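Local coordinates for NAD-dependent aldehyde dehydrogenase (Sinorhizobium meliloti, PDB 3U4J), which probably oxidises the aldehyde or oxo group of its substrates, using NAD or NADP as the electron acceptor, at residues Ala135-Ala140 / Leu480-Phe485; Ser179-Trp184 / Ala245-Val250; Gly373-Arg378 / Leu382-Thr387; Glu349-Lys354 / Glu402-Val407. All blocks are in the same frame, centred on the assembly; numbering follows the deposited sequence.

All four contacts lie within the aldehyde dehydrogenase fold and divide into two groups. Interactions 1 and 2, with centres 15 Å apart, meet through Trp184, whose NE1 lies 2.7 Å from Gly481 O, a probable hydrogen bond. Interactions 3 and 4, with centres 10 Å apart, are joined by the salt bridge Arg375 NH2 to Glu349 OE1 at 3.1 Å and by the close pair Thr387 N and Pro406 O at 2.9 Å. Between the groups, interactions 2 and 4 approach to about 5 Å at their nearest atoms without touching. Interaction 3 comes nearest the calcium site, the Tyr383 side chain being about 9 Å from that of the ligand Leu17, without touching it.

Interaction 1 of 4, residues Ala135-Ala140 / Leu480-Phe485; sequences AGQARA and LGRYGF
Gln137, near the C-terminal end of helix 117-138, meets both Arg482 and Phe485. Its chain bends at chi2 (-53°), which carries OE1 to the edge of the Arg482 guanidinium. There two nitrogens of the arginine donate to this one oxygen: NE to Gln137 OE1 measures 3.1 Å and NH2 to the same OE1 3.3 Å. The oxygen stays near the guanidinium plane, while both donors approach the amide from one face, the two planes being 49° apart. Higher up the same side chain, Gln137 CB rests 3.4 Å from Phe485 CE2, an oblique approach to the ring. Ala138 follows with a lighter touch, its CB 4.5 Å from Phe485 CE1. Arg139 then turns to a second subunit, forming salt bridges with Glu465 and Asp129 of that chain, and Ala140 packs on Gln137 of the same neighbour. Arg482 also takes part in this interface through a salt bridge from NH1 to Glu142 of the second subunit. The chemistry implies a two-pronged arginine-amide bond next to an apolar contact with the Phe485 ring: a buried amide oxygen receives two N-H groups, and an arginine that pairs with a carboxylate of the neighbouring chain is thereby held to helix 117-138 of its own subunit.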
loop_
_atom_site.group_PDB
_atom_site.type_symbol
_atom_site.label_atom_id
_atom_site.label_comp_id
_atom_site.label_asym_id
_atom_site.label_seq_id
_atom_site.Cartn_x
_atom_site.Cartn_y
_atom_site.Cartn_z
ATOM N N ALA A 135 17.191 -0.368 7.475
ATOM C CA ALA A 135 17.294 0.960 8.111
ATOM C C ALA A 135 16.507 1.993 7.320
ATOM O O ALA A 135 15.846 2.847 7.899
ATOM C CB ALA A 135 18.762 1.391 8.238
ATOM N N GLY A 136 16.597 1.936 5.996
ATOM C CA GLY A 136 15.848 2.884 5.133
ATOM C C GLY A 136 14.347 2.745 5.341
ATOM O O GLY A 136 13.641 3.748 5.496
ATOM N N GLN A 137 13.858 1.500 5.367
ATOM C CA GLN A 137 12.424 1.231 5.477
ATOM C C GLN A 137 11.858 1.445 6.872
ATOM O O GLN A 137 10.683 1.788 6.995
ATOM C CB GLN A 137 12.096 -0.197 4.995
ATOM C CG GLN A 137 12.220 -0.378 3.458
ATOM C CD GLN A 137 11.395 0.675 2.721
ATOM O OE1 GLN A 137 10.172 0.656 2.776
ATOM N NE2 GLN A 137 12.070 1.622 2.063
ATOM N N ALA A 138 12.687 1.243 7.896
ATOM C CA ALA A 138 12.257 1.304 9.290
ATOM C C ALA A 138 11.596 2.633 9.631
ATOM O O ALA A 138 10.638 2.658 10.392
ATOM C CB ALA A 138 13.440 1.021 10.275
ATOM N N ARG A 139 12.077 3.726 9.049
ATOM C CA ARG A 139 11.498 5.034 9.383
ATOM C C ARG A 139 10.174 5.353 8.655
ATOM O O ARG A 139 9.438 6.258 9.054
ATOM C CB ARG A 139 12.544 6.141 9.212
ATOM C CG ARG A 139 12.945 6.451 7.780
ATOM C CD ARG A 139 14.037 7.506 7.811
ATOM N NE ARG A 139 13.523 8.793 8.261
ATOM C CZ ARG A 139 14.247 9.903 8.267
ATOM N NH1 ARG A 139 15.522 9.855 7.883
ATOM N NH2 ARG A 139 13.706 11.054 8.649
ATOM N N ALA A 140 9.850 4.581 7.629
ATOM C CA ALA A 140 8.650 4.870 6.836
ATOM C C ALA A 140 7.463 3.924 7.102
ATOM O O ALA A 140 6.485 3.944 6.363
ATOM C CB ALA A 140 8.997 4.861 5.364
ATOM N N LEU A 480 11.971 -10.132 5.079
ATOM C CA LEU A 480 12.614 -9.249 4.117
ATOM C C LEU A 480 11.614 -8.307 3.448
ATOM O O LEU A 480 10.421 -8.365 3.731
ATOM C CB LEU A 480 13.410 -10.024 3.047
ATOM C CG LEU A 480 14.709 -10.741 3.393
ATOM C CD1 LEU A 480 15.665 -10.863 2.147
ATOM C CD2 LEU A 480 15.425 -10.197 4.575
ATOM N N GLY A 481 12.123 -7.441 2.580
ATOM C CA GLY A 481 11.302 -6.394 1.960
ATOM C C GLY A 481 10.494 -5.619 2.993
ATOM O O GLY A 481 10.979 -5.366 4.091
ATOM N N ARG A 482 9.256 -5.279 2.633
ATOM C CA ARG A 482 8.294 -4.678 3.555
ATOM C C ARG A 482 7.618 -5.756 4.398
ATOM O O ARG A 482 7.063 -5.458 5.434
ATOM C CB ARG A 482 7.217 -3.902 2.788
ATOM C CG ARG A 482 7.820 -2.759 2.006
ATOM C CD ARG A 482 6.834 -1.670 1.630
ATOM N NE ARG A 482 7.583 -0.417 1.434
ATOM C CZ ARG A 482 7.480 0.391 0.373
ATOM N NH1 ARG A 482 6.634 0.119 -0.621
ATOM N NH2 ARG A 482 8.213 1.502 0.319
ATOM N N TYR A 483 7.659 -7.006 3.938
ATOM C CA TYR A 483 6.915 -8.070 4.615
ATOM C C TYR A 483 7.470 -8.382 5.999
ATOM O O TYR A 483 6.688 -8.636 6.943
ATOM C CB TYR A 483 6.874 -9.350 3.758
ATOM C CG TYR A 483 5.902 -9.217 2.574
ATOM C CD1 TYR A 483 4.671 -9.882 2.578
ATOM C CD2 TYR A 483 6.215 -8.413 1.468
ATOM C CE1 TYR A 483 3.772 -9.731 1.514
ATOM C CE2 TYR A 483 5.327 -8.279 0.383
ATOM C CZ TYR A 483 4.121 -8.937 0.412
ATOM O OH TYR A 483 3.234 -8.799 -0.646
ATOM N N GLY A 484 8.806 -8.360 6.126
ATOM C CA GLY A 484 9.411 -8.719 7.402
ATOM C C GLY A 484 8.980 -7.759 8.501
ATOM O O GLY A 484 8.856 -8.160 9.665
ATOM N N PHE A 485 8.715 -6.496 8.164
ATOM C CA PHE A 485 8.290 -5.572 9.227
ATOM C C PHE A 485 6.932 -5.944 9.787
ATOM O O PHE A 485 6.685 -5.754 10.983
ATOM C CB PHE A 485 8.326 -4.119 8.787
ATOM C CG PHE A 485 9.703 -3.657 8.391
ATOM C CD1 PHE A 485 10.671 -3.410 9.354
ATOM C CD2 PHE A 485 10.031 -3.492 7.048
ATOM C CE1 PHE A 485 11.941 -2.994 8.987
ATOM C CE2 PHE A 485 11.299 -3.079 6.675
ATOM C CZ PHE A 485 12.257 -2.833 7.646
#

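Interaction 2 of 4, residues Ser179-Trp184 / Ala245-Val250; sequences SERVPW and AFTGSV
Arg181 reaches Thr247 because its chain folds at chi2 (-72°) and then runs straight through chi3, while Thr247 keeps OG1 beside its own backbone N. The two side chains end with Arg181 NH2 donating to Thr247 OG1 at 2.9 Å, the hydroxyl oxygen tilted 27° from the guanidinium plane and the N-H somewhat bent (137°). The other two nitrogens are also engaged. NH1 makes a salt bridge with the adjacent Glu180 at 2.9 Å to OE1, entering on the anti side of the carboxylate. NE donates to a water 2.9 Å away, and that water passes a weak hydrogen bond to Phe246 O. A buried guanidinium is thus fixed on every nitrogen and its rotation restrained. A leucine in place of Arg181 would probably leave the buried Glu180 carboxylate without its counter-charge and Thr247 OG1 without this donor. Thr247 belongs to a Phe-Thr-Gly-Ser sequence that in relatives borders the dinucleotide site. Arg181 sits on helix 174-187, which also touches Ile167 of strand 153-168 and Glu270 of strand 266-270; these strands flank strand 243-247, so the bond ties the helix to the middle of a mixed sheet.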
loop_
_atom_site.group_PDB
_atom_site.type_symbol
_atom_site.label_atom_id
_atom_site.label_comp_id
_atom_site.label_asym_id
_atom_site.label_seq_id
_atom_site.Cartn_x
_atom_site.Cartn_y
_atom_site.Cartn_z
ATOM N N SER A 179 21.160 -11.119 9.803
ATOM C CA SER A 179 20.949 -9.883 9.081
ATOM C C SER A 179 19.611 -9.822 8.318
ATOM O O SER A 179 19.148 -8.730 7.988
ATOM C CB SER A 179 22.124 -9.611 8.138
ATOM O OG SER A 179 23.308 -9.360 8.872
ATOM N N GLU A 180 18.998 -10.978 8.040
ATOM C CA GLU A 180 17.623 -11.024 7.479
ATOM C C GLU A 180 16.543 -10.946 8.564
ATOM O O GLU A 180 15.367 -10.844 8.253
ATOM C CB GLU A 180 17.359 -12.334 6.723
ATOM C CG GLU A 180 18.191 -12.630 5.506
ATOM C CD GLU A 180 17.865 -14.032 4.935
ATOM O OE1 GLU A 180 17.178 -14.851 5.616
ATOM O OE2 GLU A 180 18.320 -14.318 3.806
ATOM N N ARG A 181 16.922 -11.057 9.831
ATOM C CA ARG A 181 15.922 -11.122 10.930
ATOM C C ARG A 181 16.060 -9.941 11.889
ATOM O O ARG A 181 15.106 -9.206 12.097
ATOM C CB ARG A 181 16.064 -12.416 11.748
ATOM C CG ARG A 181 15.944 -13.715 10.921
ATOM C CD ARG A 181 14.508 -14.013 10.447
ATOM N NE ARG A 181 14.525 -15.313 9.773
ATOM C CZ ARG A 181 14.953 -15.521 8.534
ATOM N NH1 ARG A 181 15.317 -14.501 7.757
ATOM N NH2 ARG A 181 15.014 -16.760 8.061
ATOM N N VAL A 182 17.236 -9.789 12.493
ATOM C CA VAL A 182 17.452 -8.753 13.508
ATOM C C VAL A 182 17.047 -7.341 13.035
ATOM O O VAL A 182 16.305 -6.659 13.731
ATOM C CB VAL A 182 18.907 -8.783 14.088
ATOM C CG1 VAL A 182 19.197 -7.561 15.001
ATOM C CG2 VAL A 182 19.174 -10.112 14.846
ATOM N N PRO A 183 17.514 -6.902 11.844
ATOM C CA PRO A 183 17.198 -5.496 11.476
ATOM C C PRO A 183 15.699 -5.240 11.286
ATOM O O PRO A 183 15.218 -4.168 11.622
ATOM C CB PRO A 183 17.950 -5.295 10.132
ATOM C CG PRO A 183 19.001 -6.350 10.086
ATOM C CD PRO A 183 18.412 -7.535 10.858
ATOM N N TRP A 184 14.963 -6.222 10.768
ATOM C CA TRP A 184 13.540 -6.093 10.601
ATOM C C TRP A 184 12.807 -6.046 11.941
ATOM O O TRP A 184 11.837 -5.280 12.112
ATOM C CB TRP A 184 12.997 -7.212 9.708
ATOM C CG TRP A 184 13.127 -6.866 8.215
ATOM C CD1 TRP A 184 12.130 -6.408 7.399
ATOM C CD2 TRP A 184 14.320 -6.927 7.401
ATOM N NE1 TRP A 184 12.632 -6.173 6.134
ATOM C CE2 TRP A 184 13.963 -6.488 6.101
ATOM C CE3 TRP A 184 15.648 -7.327 7.639
ATOM C CZ2 TRP A 184 14.880 -6.448 5.026
ATOM C CZ3 TRP A 184 16.588 -7.264 6.576
ATOM C CH2 TRP A 184 16.190 -6.822 5.278
ATOM N N ALA A 245 11.448 -16.569 16.290
ATOM C CA ALA A 245 11.741 -16.588 14.861
ATOM C C ALA A 245 12.850 -17.611 14.703
ATOM O O ALA A 245 13.986 -17.342 15.085
ATOM C CB ALA A 245 12.226 -15.223 14.406
ATOM N N PHE A 246 12.517 -18.769 14.151
ATOM C CA PHE A 246 13.445 -19.896 14.045
ATOM C C PHE A 246 13.770 -20.172 12.588
ATOM O O PHE A 246 12.871 -20.148 11.719
ATOM C CB PHE A 246 12.824 -21.168 14.698
ATOM C CG PHE A 246 13.625 -22.424 14.431
ATOM C CD1 PHE A 246 14.713 -22.770 15.257
ATOM C CD2 PHE A 246 13.332 -23.227 13.324
ATOM C CE1 PHE A 246 15.489 -23.933 15.001
ATOM C CE2 PHE A 246 14.083 -24.385 13.056
ATOM C CZ PHE A 246 15.171 -24.736 13.903
ATOM N N THR A 247 15.036 -20.456 12.318
ATOM C CA THR A 247 15.470 -20.886 11.022
ATOM C C THR A 247 16.325 -22.141 11.199
ATOM O O THR A 247 17.304 -22.133 11.950
ATOM C CB THR A 247 16.277 -19.759 10.300
ATOM O OG1 THR A 247 15.478 -18.549 10.257
ATOM C CG2 THR A 247 16.675 -20.214 8.865
ATOM N N GLY A 248 15.941 -23.224 10.532
ATOM C CA GLY A 248 16.678 -24.492 10.653
ATOM C C GLY A 248 15.856 -25.637 10.100
ATOM O O GLY A 248 15.064 -25.433 9.184
ATOM N N SER A 249 16.038 -26.845 10.637
ATOM C CA SER A 249 15.370 -28.006 10.061
ATOM C C SER A 249 13.898 -28.033 10.447
ATOM O O SER A 249 13.512 -27.583 11.533
ATOM C CB SER A 249 16.002 -29.310 10.553
ATOM O OG SER A 249 15.766 -29.427 11.929
ATOM N N VAL A 250 13.090 -28.634 9.574
ATOM C CA VAL A 250 11.686 -28.910 9.883
ATOM C C VAL A 250 11.526 -29.630 11.228
ATOM O O VAL A 250 10.663 -29.266 12.015
ATOM C CB VAL A 250 10.997 -29.711 8.724
ATOM C CG1 VAL A 250 9.560 -30.067 9.073
ATOM C CG2 VAL A 250 11.027 -28.898 7.423
HETATM O O HOH W 1 12.790 -17.039 11.277
#

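Interaction 3 of 4, residues Gly373-Arg378 / Leu382-Thr387; sequences GERIGR and LYYAPT
Arg375 and Tyr384 face each other as the non-hydrogen-bonded pair of a short antiparallel beta hairpin, their CA atoms 4.4 Å apart. Two backbone bonds flank the pair, both nearly straight. Ile376 N donates to Tyr383 O at 2.9 Å (165°). Ala385 N donates to Glu374 O at 3.0 Å (166°). Regular pairing is limited to this short stretch; side chains add further contacts. On the face with Arg375, the Tyr384 ring lies under the Glu374 carbonyl, whose oxygen stands over the ring centre. Arg375 crosses that ring at about a right angle, with CD 4.0 Å from Tyr384 CD1. On the other face, Ile376 CD1 presses on Ala385 CB at 3.3 Å, closer than two methyl groups normally pack. A second shell fixes these groups. Arg375 NH2 makes a salt bridge to Glu349 on helix 349-364, Tyr384 OH bonds to His356 of the same helix, and Tyr383 OH to Gly46 O. Between the strands a water accepts from Arg375 NE and from Tyr383 N. At the far end, Thr387 OG1 both receives Gly373 N at 2.9 Å and donates to Ala385 O of the same segment at 2.7 Å, a relay through one hydroxyl that closes the hairpin's open end.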
loop_
_atom_site.group_PDB
_atom_site.type_symbol
_atom_site.label_atom_id
_atom_site.label_comp_id
_atom_site.label_asym_id
_atom_site.label_seq_id
_atom_site.Cartn_x
_atom_site.Cartn_y
_atom_site.Cartn_z
ATOM N N GLY A 373 30.256 -38.802 -4.773
ATOM C CA GLY A 373 29.726 -39.861 -3.934
ATOM C C GLY A 373 30.710 -40.409 -2.902
ATOM O O GLY A 373 30.515 -41.524 -2.402
ATOM N N GLU A 374 31.763 -39.646 -2.585
ATOM C CA GLU A 374 32.664 -39.987 -1.449
ATOM C C GLU A 374 33.257 -38.740 -0.815
ATOM O O GLU A 374 33.292 -37.680 -1.432
ATOM C CB GLU A 374 33.850 -40.864 -1.871
ATOM C CG GLU A 374 33.526 -42.284 -2.361
ATOM C CD GLU A 374 33.055 -43.268 -1.265
ATOM O OE1 GLU A 374 33.309 -43.041 -0.055
ATOM O OE2 GLU A 374 32.435 -44.293 -1.643
ATOM N N ARG A 375 33.745 -38.905 0.413
ATOM C CA ARG A 375 34.595 -37.925 1.086
ATOM C C ARG A 375 35.919 -37.748 0.373
ATOM O O ARG A 375 36.418 -38.677 -0.252
ATOM C CB ARG A 375 34.849 -38.383 2.517
ATOM C CG ARG A 375 33.621 -38.286 3.368
ATOM C CD ARG A 375 33.466 -36.875 3.947
ATOM N NE ARG A 375 34.504 -36.589 4.948
ATOM C CZ ARG A 375 34.507 -37.076 6.185
ATOM N NH1 ARG A 375 33.522 -37.867 6.600
ATOM N NH2 ARG A 375 35.507 -36.776 7.006
ATOM N N ILE A 376 36.475 -36.543 0.442
ATOM C CA ILE A 376 37.766 -36.246 -0.185
ATOM C C ILE A 376 38.661 -35.626 0.892
ATOM O O ILE A 376 38.154 -34.925 1.784
ATOM C CB ILE A 376 37.592 -35.310 -1.429
ATOM C CG1 ILE A 376 37.536 -36.114 -2.726
ATOM C CG2 ILE A 376 38.778 -34.411 -1.616
ATOM C CD1 ILE A 376 36.256 -36.740 -2.987
ATOM N N GLY A 377 39.968 -35.899 0.831
ATOM C CA GLY A 377 40.940 -35.321 1.784
ATOM C C GLY A 377 40.581 -35.589 3.239
ATOM O O GLY A 377 40.580 -34.680 4.085
ATOM N N ARG A 378 40.273 -36.846 3.526
ATOM C CA ARG A 378 39.809 -37.254 4.856
ATOM C C ARG A 378 40.711 -36.829 6.007
ATOM O O ARG A 378 40.209 -36.547 7.098
ATOM C CB ARG A 378 39.606 -38.769 4.926
ATOM C CG ARG A 378 38.229 -39.228 4.504
ATOM C CD ARG A 378 38.119 -40.751 4.534
ATOM N NE ARG A 378 36.736 -41.185 4.734
ATOM C CZ ARG A 378 36.084 -41.097 5.895
ATOM N NH1 ARG A 378 36.668 -40.579 6.967
ATOM N NH2 ARG A 378 34.835 -41.520 5.985
ATOM N N LEU A 382 36.928 -31.754 6.465
ATOM C CA LEU A 382 35.639 -32.343 6.099
ATOM C C LEU A 382 35.202 -31.879 4.709
ATOM O O LEU A 382 34.738 -30.739 4.525
ATOM C CB LEU A 382 34.580 -32.023 7.154
ATOM C CG LEU A 382 34.940 -32.324 8.615
ATOM C CD1 LEU A 382 34.042 -31.585 9.626
ATOM C CD2 LEU A 382 34.935 -33.827 8.872
ATOM N N TYR A 383 35.383 -32.746 3.721
ATOM C CA TYR A 383 35.023 -32.392 2.355
ATOM C C TYR A 383 34.275 -33.528 1.678
ATOM O O TYR A 383 34.683 -34.701 1.785
ATOM C CB TYR A 383 36.268 -32.054 1.550
ATOM C CG TYR A 383 37.061 -30.895 2.133
ATOM C CD1 TYR A 383 36.663 -29.580 1.912
ATOM C CD2 TYR A 383 38.216 -31.128 2.895
ATOM C CE1 TYR A 383 37.405 -28.505 2.445
ATOM C CE2 TYR A 383 38.955 -30.078 3.437
ATOM C CZ TYR A 383 38.540 -28.758 3.197
ATOM O OH TYR A 383 39.254 -27.715 3.712
ATOM N N TYR A 384 33.205 -33.174 0.965
ATOM C CA TYR A 384 32.424 -34.155 0.225
ATOM C C TYR A 384 32.465 -33.805 -1.256
ATOM O O TYR A 384 32.326 -32.645 -1.619
ATOM C CB TYR A 384 30.987 -34.254 0.768
ATOM C CG TYR A 384 30.381 -35.595 0.420
ATOM C CD1 TYR A 384 30.528 -36.685 1.284
ATOM C CD2 TYR A 384 29.751 -35.801 -0.806
ATOM C CE1 TYR A 384 30.032 -37.968 0.942
ATOM C CE2 TYR A 384 29.237 -37.056 -1.151
ATOM C CZ TYR A 384 29.387 -38.128 -0.272
ATOM O OH TYR A 384 28.894 -39.352 -0.611
ATOM N N ALA A 385 32.696 -34.797 -2.114
ATOM C CA ALA A 385 32.845 -34.526 -3.537
ATOM C C ALA A 385 31.532 -34.044 -4.177
ATOM O O ALA A 385 30.469 -34.495 -3.793
ATOM C CB ALA A 385 33.322 -35.778 -4.250
ATOM N N PRO A 386 31.610 -33.121 -5.152
ATOM C CA PRO A 386 30.425 -32.803 -5.932
ATOM C C PRO A 386 29.818 -34.082 -6.514
ATOM O O PRO A 386 30.534 -34.896 -7.144
ATOM C CB PRO A 386 30.976 -31.922 -7.050
ATOM C CG PRO A 386 32.114 -31.228 -6.424
ATOM C CD PRO A 386 32.753 -32.263 -5.532
ATOM N N THR A 387 28.518 -34.239 -6.306
ATOM C CA THR A 387 27.836 -35.495 -6.592
ATOM C C THR A 387 26.592 -35.292 -7.440
ATOM O O THR A 387 25.774 -34.398 -7.162
ATOM C CB THR A 387 27.476 -36.216 -5.263
ATOM O OG1 THR A 387 28.683 -36.436 -4.501
ATOM C CG2 THR A 387 26.737 -37.570 -5.523
HETATM O O HOH W 2 36.914 -35.235 4.245
#

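Interaction 4 of 4, residues Glu349-Lys354 / Glu402-Val407; sequences EAHAEK and EIFGPV
His351, Phe404 and Ile403 bury the most surface here, and the histidine carries the bond. With CG anti to the backbone N (chi1 -171°), its imidazole leaves helix 349-364 and reaches the loop before strand 407-413. NE2 donates to Phe404 O at 2.7 Å, almost straight at 164°. The acceptor lies in the plane of the imidazole, at its edge, but the donor stands well above the carbonyl plane of Phe404, 39° out of it. Phe404 adds a side-chain touch: His351 CE1 is 3.6 Å from Phe404 CB and 3.9 Å from CD2, so the imidazole carbon meets the phenyl ring at its rim while the two side chains cross at about a right angle. Positive backbone angles at Phe404 turn its carbonyl to the histidine. Ile403 contributes mainly backbone, its O 4.2 Å from His351 CE1, while its side chain packs on Val355 and Tyr358 of the same helix. Trp171 meets the imidazole edge-to-face. Losing the His351 imidazole to an alanine here is likely to leave Phe404 O without this donor and open a gap beside the phenyl ring. The loop's Glu-Ile-Phe-Gly-Pro sequence is a family signature that in relatives lies near the nicotinamide ribose. The geometry is consistent with the helix helping to fix the Phe404 carbonyl through one imidazole N-H, in a loop segment without regular structure at that point.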
loop_
_atom_site.group_PDB
_atom_site.type_symbol
_atom_site.label_atom_id
_atom_site.label_comp_id
_atom_site.label_asym_id
_atom_site.label_seq_id
_atom_site.Cartn_x
_atom_site.Cartn_y
_atom_site.Cartn_z
ATOM N N GLU A 349 31.503 -33.729 11.118
ATOM C CA GLU A 349 31.665 -35.138 10.737
ATOM C C GLU A 349 30.287 -35.820 10.736
ATOM O O GLU A 349 29.990 -36.599 9.835
ATOM C CB GLU A 349 32.674 -35.851 11.676
ATOM C CG GLU A 349 32.751 -37.384 11.501
ATOM C CD GLU A 349 33.504 -37.833 10.243
ATOM O OE1 GLU A 349 34.568 -37.260 9.931
ATOM O OE2 GLU A 349 33.035 -38.790 9.566
ATOM N N ALA A 350 29.442 -35.507 11.720
ATOM C CA ALA A 350 28.080 -36.084 11.765
ATOM C C ALA A 350 27.298 -35.694 10.503
ATOM O O ALA A 350 26.624 -36.541 9.887
ATOM C CB ALA A 350 27.311 -35.662 13.045
ATOM N N HIS A 351 27.433 -34.438 10.072
ATOM C CA HIS A 351 26.719 -34.024 8.866
ATOM C C HIS A 351 27.254 -34.718 7.613
ATOM O O HIS A 351 26.467 -35.180 6.794
ATOM C CB HIS A 351 26.732 -32.501 8.687
ATOM C CG HIS A 351 25.840 -32.035 7.584
ATOM N ND1 HIS A 351 24.470 -32.052 7.687
ATOM C CD2 HIS A 351 26.121 -31.560 6.346
ATOM C CE1 HIS A 351 23.940 -31.601 6.562
ATOM N NE2 HIS A 351 24.921 -31.301 5.728
ATOM N N ALA A 352 28.582 -34.781 7.472
ATOM C CA ALA A 352 29.201 -35.479 6.339
ATOM C C ALA A 352 28.738 -36.955 6.250
ATOM O O ALA A 352 28.452 -37.451 5.164
ATOM C CB ALA A 352 30.748 -35.378 6.400
ATOM N N GLU A 353 28.667 -37.635 7.391
ATOM C CA GLU A 353 28.196 -39.033 7.439
ATOM C C GLU A 353 26.733 -39.155 6.988
ATOM O O GLU A 353 26.392 -40.052 6.220
ATOM C CB GLU A 353 28.405 -39.649 8.827
ATOM C CG GLU A 353 29.894 -39.989 9.118
ATOM C CD GLU A 353 30.224 -40.226 10.619
ATOM O OE1 GLU A 353 29.320 -40.153 11.488
ATOM O OE2 GLU A 353 31.413 -40.490 10.930
ATOM N N LYS A 354 25.889 -38.228 7.435
ATOM C CA LYS A 354 24.502 -38.196 7.000
ATOM C C LYS A 354 24.392 -37.985 5.484
ATOM O O LYS A 354 23.658 -38.725 4.806
ATOM C CB LYS A 354 23.715 -37.125 7.759
ATOM C CG LYS A 354 22.206 -37.259 7.626
ATOM C CD LYS A 354 21.519 -36.151 8.416
ATOM C CE LYS A 354 20.049 -36.473 8.687
ATOM N NZ LYS A 354 19.331 -35.268 9.201
ATOM N N GLU A 402 15.603 -33.972 2.332
ATOM C CA GLU A 402 16.590 -32.932 2.199
ATOM C C GLU A 402 17.938 -33.486 2.619
ATOM O O GLU A 402 18.141 -33.823 3.781
ATOM C CB GLU A 402 16.217 -31.710 3.051
ATOM C CG GLU A 402 17.258 -30.589 2.978
ATOM C CD GLU A 402 16.837 -29.367 3.800
ATOM O OE1 GLU A 402 16.738 -28.256 3.220
ATOM O OE2 GLU A 402 16.601 -29.534 5.013
ATOM N N ILE A 403 18.851 -33.589 1.657
ATOM C CA ILE A 403 20.172 -34.137 1.917
ATOM C C ILE A 403 21.115 -33.089 2.522
ATOM O O ILE A 403 21.914 -33.403 3.410
ATOM C CB ILE A 403 20.764 -34.725 0.606
ATOM C CG1 ILE A 403 19.943 -35.942 0.159
ATOM C CG2 ILE A 403 22.264 -35.074 0.769
ATOM C CD1 ILE A 403 20.165 -36.359 -1.303
ATOM N N PHE A 404 21.025 -31.839 2.051
ATOM C CA PHE A 404 21.861 -30.746 2.594
ATOM C C PHE A 404 23.384 -30.954 2.377
ATOM O O PHE A 404 24.229 -30.595 3.219
ATOM C CB PHE A 404 21.536 -30.539 4.070
ATOM C CG PHE A 404 21.230 -29.107 4.447
ATOM C CD1 PHE A 404 20.112 -28.454 3.905
ATOM C CD2 PHE A 404 22.036 -28.435 5.350
ATOM C CE1 PHE A 404 19.793 -27.135 4.262
ATOM C CE2 PHE A 404 21.745 -27.079 5.729
ATOM C CZ PHE A 404 20.619 -26.448 5.182
ATOM N N GLY A 405 23.726 -31.535 1.239
ATOM C CA GLY A 405 25.118 -31.682 0.787
ATOM C C GLY A 405 25.162 -31.449 -0.724
ATOM O O GLY A 405 24.130 -31.191 -1.331
ATOM N N PRO A 406 26.350 -31.546 -1.352
ATOM C CA PRO A 406 26.442 -31.200 -2.771
ATOM C C PRO A 406 26.013 -32.359 -3.671
ATOM O O PRO A 406 26.817 -32.870 -4.455
ATOM C CB PRO A 406 27.928 -30.899 -2.960
ATOM C CG PRO A 406 28.621 -31.735 -1.913
ATOM C CD PRO A 406 27.650 -31.960 -0.786
ATOM N N VAL A 407 24.757 -32.763 -3.533
ATOM C CA VAL A 407 24.237 -33.960 -4.168
ATOM C C VAL A 407 22.986 -33.603 -4.971
ATOM O O VAL A 407 21.947 -33.251 -4.391
ATOM C CB VAL A 407 23.847 -35.017 -3.100
ATOM C CG1 VAL A 407 23.183 -36.306 -3.780
ATOM C CG2 VAL A 407 25.044 -35.355 -2.213
#